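Local coordinates for protein fumarate reductase iron-sulfur subunit (PDB 7D6V) that probably passes electrons through its three iron-sulfur clusters between the succinate-oxidising flavoprotein subunit and ubiquinone in a mycobacterial succinate dehydrogenase, at residues L34-I37 and H38-Q41; T103-S106 and F107-E110. All blocks are in the same frame, centred on the assembly; numbering follows the deposited sequence.

Contact 1: residues L34-I37 and H38-Q41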
loop_
_atom_site.group_PDB
_atom_site.type_symbol
_atom_site.label_atom_id
_atom_site.label_comp_id
_atom_site.label_asym_id
_atom_site.label_seq_id
_atom_site.Cartn_x
_atom_site.Cartn_y
_atom_site.Cartn_z
ATOM N N LEU B 34 4.955 15.365 6.098
ATOM C CA LEU B 34 6.176 15.005 5.385
ATOM C C LEU B 34 6.718 16.166 4.560
ATOM O O LEU B 34 7.937 16.303 4.419
ATOM C CB LEU B 34 5.925 13.788 4.497
ATOM C CG LEU B 34 7.154 13.118 3.883
ATOM C CD1 LEU B 34 8.208 12.847 4.940
ATOM C CD2 LEU B 34 6.771 11.838 3.170
ATOM N N ASP B 35 5.841 17.015 4.018
ATOM C CA ASP B 35 6.310 18.214 3.328
ATOM C C ASP B 35 7.038 19.152 4.282
ATOM O O ASP B 35 8.060 19.750 3.922
ATOM C CB ASP B 35 5.143 18.942 2.663
ATOM C CG ASP B 35 4.377 18.066 1.698
ATOM O OD1 ASP B 35 3.133 18.163 1.671
ATOM O OD2 ASP B 35 5.015 17.279 0.967
ATOM N N ILE B 36 6.519 19.305 5.501
ATOM C CA ILE B 36 7.174 20.153 6.489
ATOM C C ILE B 36 8.528 19.574 6.869
ATOM O O ILE B 36 9.505 20.308 7.060
ATOM C CB ILE B 36 6.262 20.333 7.715
ATOM C CG1 ILE B 36 4.824 20.594 7.272
ATOM C CG2 ILE B 36 6.755 21.466 8.583
ATOM C CD1 ILE B 36 4.643 21.878 6.506
ATOM N N ILE B 37 8.612 18.247 6.976
ATOM C CA ILE B 37 9.885 17.598 7.273
ATOM C C ILE B 37 10.876 17.823 6.138
ATOM O O ILE B 37 12.064 18.066 6.372
ATOM C CB ILE B 37 9.665 16.100 7.554
ATOM C CG1 ILE B 37 8.725 15.917 8.743
ATOM C CG2 ILE B 37 10.983 15.404 7.818
ATOM C CD1 ILE B 37 9.309 16.357 10.062
ATOM N N HIS B 38 10.405 17.738 4.891
ATOM C CA HIS B 38 11.278 17.985 3.747
ATOM C C HIS B 38 11.782 19.422 3.730
ATOM O O HIS B 38 12.954 19.675 3.423
ATOM C CB HIS B 38 10.540 17.666 2.449
ATOM C CG HIS B 38 10.371 16.202 2.196
ATOM N ND1 HIS B 38 9.526 15.708 1.227
ATOM C CD2 HIS B 38 10.938 15.124 2.786
ATOM C CE1 HIS B 38 9.579 14.389 1.232
ATOM N NE2 HIS B 38 10.428 14.009 2.169
ATOM N N ARG B 39 10.908 20.381 4.039
ATOM C CA ARG B 39 11.333 21.774 4.110
ATOM C C ARG B 39 12.360 21.982 5.216
ATOM O O ARG B 39 13.342 22.715 5.037
ATOM C CB ARG B 39 10.126 22.685 4.321
ATOM C CG ARG B 39 10.407 24.142 4.021
ATOM C CD ARG B 39 9.247 25.031 4.411
ATOM N NE ARG B 39 7.959 24.410 4.123
ATOM C CZ ARG B 39 7.361 24.441 2.937
ATOM N NH1 ARG B 39 7.936 25.059 1.917
ATOM N NH2 ARG B 39 6.189 23.849 2.770
ATOM N N LEU B 40 12.151 21.343 6.367
ATOM C CA LEU B 40 13.121 21.433 7.453
ATOM C C LEU B 40 14.460 20.825 7.048
ATOM O O LEU B 40 15.521 21.346 7.408
ATOM C CB LEU B 40 12.563 20.745 8.697
ATOM C CG LEU B 40 13.369 20.867 9.985
ATOM C CD1 LEU B 40 13.383 22.299 10.470
ATOM C CD2 LEU B 40 12.801 19.943 11.045
ATOM N N GLN B 41 14.427 19.716 6.310
ATOM C CA GLN B 41 15.657 19.113 5.808
ATOM C C GLN B 41 16.385 20.045 4.852
ATOM O O GLN B 41 17.608 20.200 4.932
ATOM C CB GLN B 41 15.344 17.795 5.108
ATOM C CG GLN B 41 15.652 16.566 5.920
ATOM C CD GLN B 41 15.433 15.301 5.131
ATOM O OE1 GLN B 41 14.798 15.317 4.080
ATOM N NE2 GLN B 41 15.962 14.194 5.629
#
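His38 lies back over Leu34, one turn earlier on the same helix. His38 CB starts 3.5 Å from Leu34 O, the carbonyl that also accepts the His38 N-H. With CG anti to the carbonyl carbon (chi1 -74°), the ring is carried back toward the preceding turn. His38 CG is 3.3 Å from Leu34 O, which sits over one ring face, offset toward the rim. His38 ND1 and CD2 also lie near this oxygen. Further out, His38 CE1 lies 3.8 Å from Leu34 CG. At the far end His38 NE2 meets Leu34 CD1 at 3.7 Å. Leu34 CG stands over the ring in a CH-pi contact, 4.1 Å from the centroid of the His38 ring. The backbone beneath is regular alpha-helix: His38, Arg39, Leu40 and Gln41 each donate N-H four residues back. On another side of the helix, Ile36 CD1 approaches the edge of the Arg39 guanidinium, whose NH2 forms a salt bridge with Glu31. Leu34 also comes within about 4 Å of the 2Fe-2S cluster. Helix 33-43 packs on strand 17-27 of the 2Fe-2S domain, which has the beta-grasp fold of plant-type ferredoxins, through Ile36, Arg39 and Leu40.

Contact 2: residues T103-S106 and F107-E110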
loop_
_atom_site.group_PDB
_atom_site.type_symbol
_atom_site.label_atom_id
_atom_site.label_comp_id
_atom_site.label_asym_id
_atom_site.label_seq_id
_atom_site.Cartn_x
_atom_site.Cartn_y
_atom_site.Cartn_z
ATOM N N THR B 103 13.573 3.677 12.351
ATOM C CA THR B 103 13.701 2.550 13.257
ATOM C C THR B 103 14.123 1.311 12.480
ATOM O O THR B 103 14.006 1.248 11.255
ATOM C CB THR B 103 12.393 2.272 14.008
ATOM O OG1 THR B 103 11.304 2.229 13.079
ATOM C CG2 THR B 103 12.134 3.355 15.033
ATOM N N ASP B 104 14.625 0.324 13.215
ATOM C CA ASP B 104 15.041 -0.948 12.630
ATOM C C ASP B 104 13.818 -1.850 12.545
ATOM O O ASP B 104 13.515 -2.613 13.462
ATOM C CB ASP B 104 16.153 -1.580 13.455
ATOM C CG ASP B 104 16.723 -2.821 12.809
ATOM O OD1 ASP B 104 17.049 -3.776 13.543
ATOM O OD2 ASP B 104 16.842 -2.847 11.569
ATOM N N VAL B 105 13.097 -1.753 11.434
ATOM C CA VAL B 105 11.940 -2.628 11.194
ATOM C C VAL B 105 12.483 -3.856 10.472
ATOM O O VAL B 105 12.393 -4.009 9.253
ATOM C CB VAL B 105 10.824 -1.915 10.423
ATOM C CG1 VAL B 105 10.121 -0.923 11.323
ATOM C CG2 VAL B 105 11.384 -1.186 9.212
ATOM N N SER B 106 13.047 -4.768 11.255
ATOM C CA SER B 106 13.520 -6.048 10.750
ATOM C C SER B 106 12.923 -7.230 11.487
ATOM O O SER B 106 12.974 -8.349 10.965
ATOM C CB SER B 106 15.052 -6.125 10.825
ATOM O OG SER B 106 15.486 -6.398 12.144
ATOM N N PHE B 107 12.372 -7.018 12.682
ATOM C CA PHE B 107 11.554 -8.025 13.343
ATOM C C PHE B 107 10.421 -8.481 12.432
ATOM O O PHE B 107 10.086 -9.670 12.386
ATOM C CB PHE B 107 11.037 -7.434 14.660
ATOM C CG PHE B 107 9.776 -8.057 15.180
ATOM C CD1 PHE B 107 9.828 -9.134 16.046
ATOM C CD2 PHE B 107 8.539 -7.538 14.842
ATOM C CE1 PHE B 107 8.673 -9.696 16.537
ATOM C CE2 PHE B 107 7.382 -8.102 15.328
ATOM C CZ PHE B 107 7.449 -9.180 16.177
ATOM N N ASN B 108 9.846 -7.549 11.670
ATOM C CA ASN B 108 8.770 -7.892 10.749
ATOM C C ASN B 108 9.263 -8.781 9.615
ATOM O O ASN B 108 8.613 -9.772 9.267
ATOM C CB ASN B 108 8.142 -6.616 10.195
ATOM C CG ASN B 108 7.756 -5.641 11.281
ATOM O OD1 ASN B 108 6.731 -5.804 11.934
ATOM N ND2 ASN B 108 8.579 -4.623 11.485
ATOM N N TYR B 109 10.412 -8.452 9.025
ATOM C CA TYR B 109 10.938 -9.277 7.947
ATOM C C TYR B 109 11.442 -10.621 8.448
ATOM O O TYR B 109 11.487 -11.580 7.673
ATOM C CB TYR B 109 12.039 -8.522 7.207
ATOM C CG TYR B 109 11.506 -7.330 6.452
ATOM C CD1 TYR B 109 10.943 -7.478 5.194
ATOM C CD2 TYR B 109 11.538 -6.061 7.008
ATOM C CE1 TYR B 109 10.441 -6.397 4.507
ATOM C CE2 TYR B 109 11.039 -4.975 6.328
ATOM C CZ TYR B 109 10.492 -5.148 5.077
ATOM O OH TYR B 109 9.993 -4.066 4.395
ATOM N N GLU B 110 11.813 -10.715 9.726
ATOM C CA GLU B 110 12.144 -12.011 10.305
ATOM C C GLU B 110 10.892 -12.843 10.538
ATOM O O GLU B 110 10.905 -14.062 10.339
ATOM C CB GLU B 110 12.917 -11.816 11.608
ATOM C CG GLU B 110 14.415 -11.716 11.414
ATOM C CD GLU B 110 15.057 -10.712 12.347
ATOM O OE1 GLU B 110 16.067 -10.095 11.950
ATOM O OE2 GLU B 110 14.554 -10.537 13.478
#
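This is a local contact at the start of a short helix, where the loop after strand 102-103 turns into helix 107-112. Its backbone core is Ser106 O, which accepts the Glu110 N-H at 2.9 Å from Glu110 N, with an N-H...O angle of 148°. The Glu110 side chain bends back over the same carbonyl, with Glu110 CD 3.4 Å from Ser106 O. Glu110 OE1 lies 3.7 Å from Ser106 OG.

Val105 O faces the edge of the Tyr109 ring and lies in its plane, 3.2 Å from Tyr109 CD2 and close to CE2 as well. The carbonyl therefore meets ring C-H groups rather than the pi face. With chi1 at -68°, the Tyr109 ring leaves on the backbone-N side and lies back beside the loop. Tyr109 OH is hydrogen-bonded to Phe42 O of subunit A, and both Val105 and Tyr109 pack on Leu41 of that chain.

Ser106 holds the N-cap position, but its hydroxyl makes no capping bond. Ser106 OG instead gives a weak hydrogen bond to Asp104 OD1. The chain enters the cap through two successive inverse gamma turns, centred on Asp104 and Val105. Each is closed by a weak backbone bond, from Val105 N to Thr103 O and from Ser106 N to Asp104 O.

On the buried side, Asn108 crosses the Val105 side chain, and Asn108 ND2 rests 3.7 Å from Val105 CB. This is packing of the amide nitrogen against aliphatic carbon. The other end of the amide, OD1, accepts a hydrogen bond from Gln152 NE2. Asn108 also touches Phe149, a residue of the 4Fe-4S pocket, and its side chain is about 8 Å from that cluster.

The two contacts are separate local arrangements, with centres 25 Å apart and nearest atoms about 13 Å apart. Contact 1 is buried and lies within one helix, in the part of the chain that carries the 2Fe-2S cluster. Contact 2 is only partly buried, lies nearer the centre of the chain, and joins a loop to the first turn of another helix close to the 4Fe-4S cluster. Four regular backbone bonds run through contact 1, against one across contact 2. In 34-41 a side chain meets a ring face; in 103-110 a backbone carbonyl meets a ring edge. Both also touch subunit A.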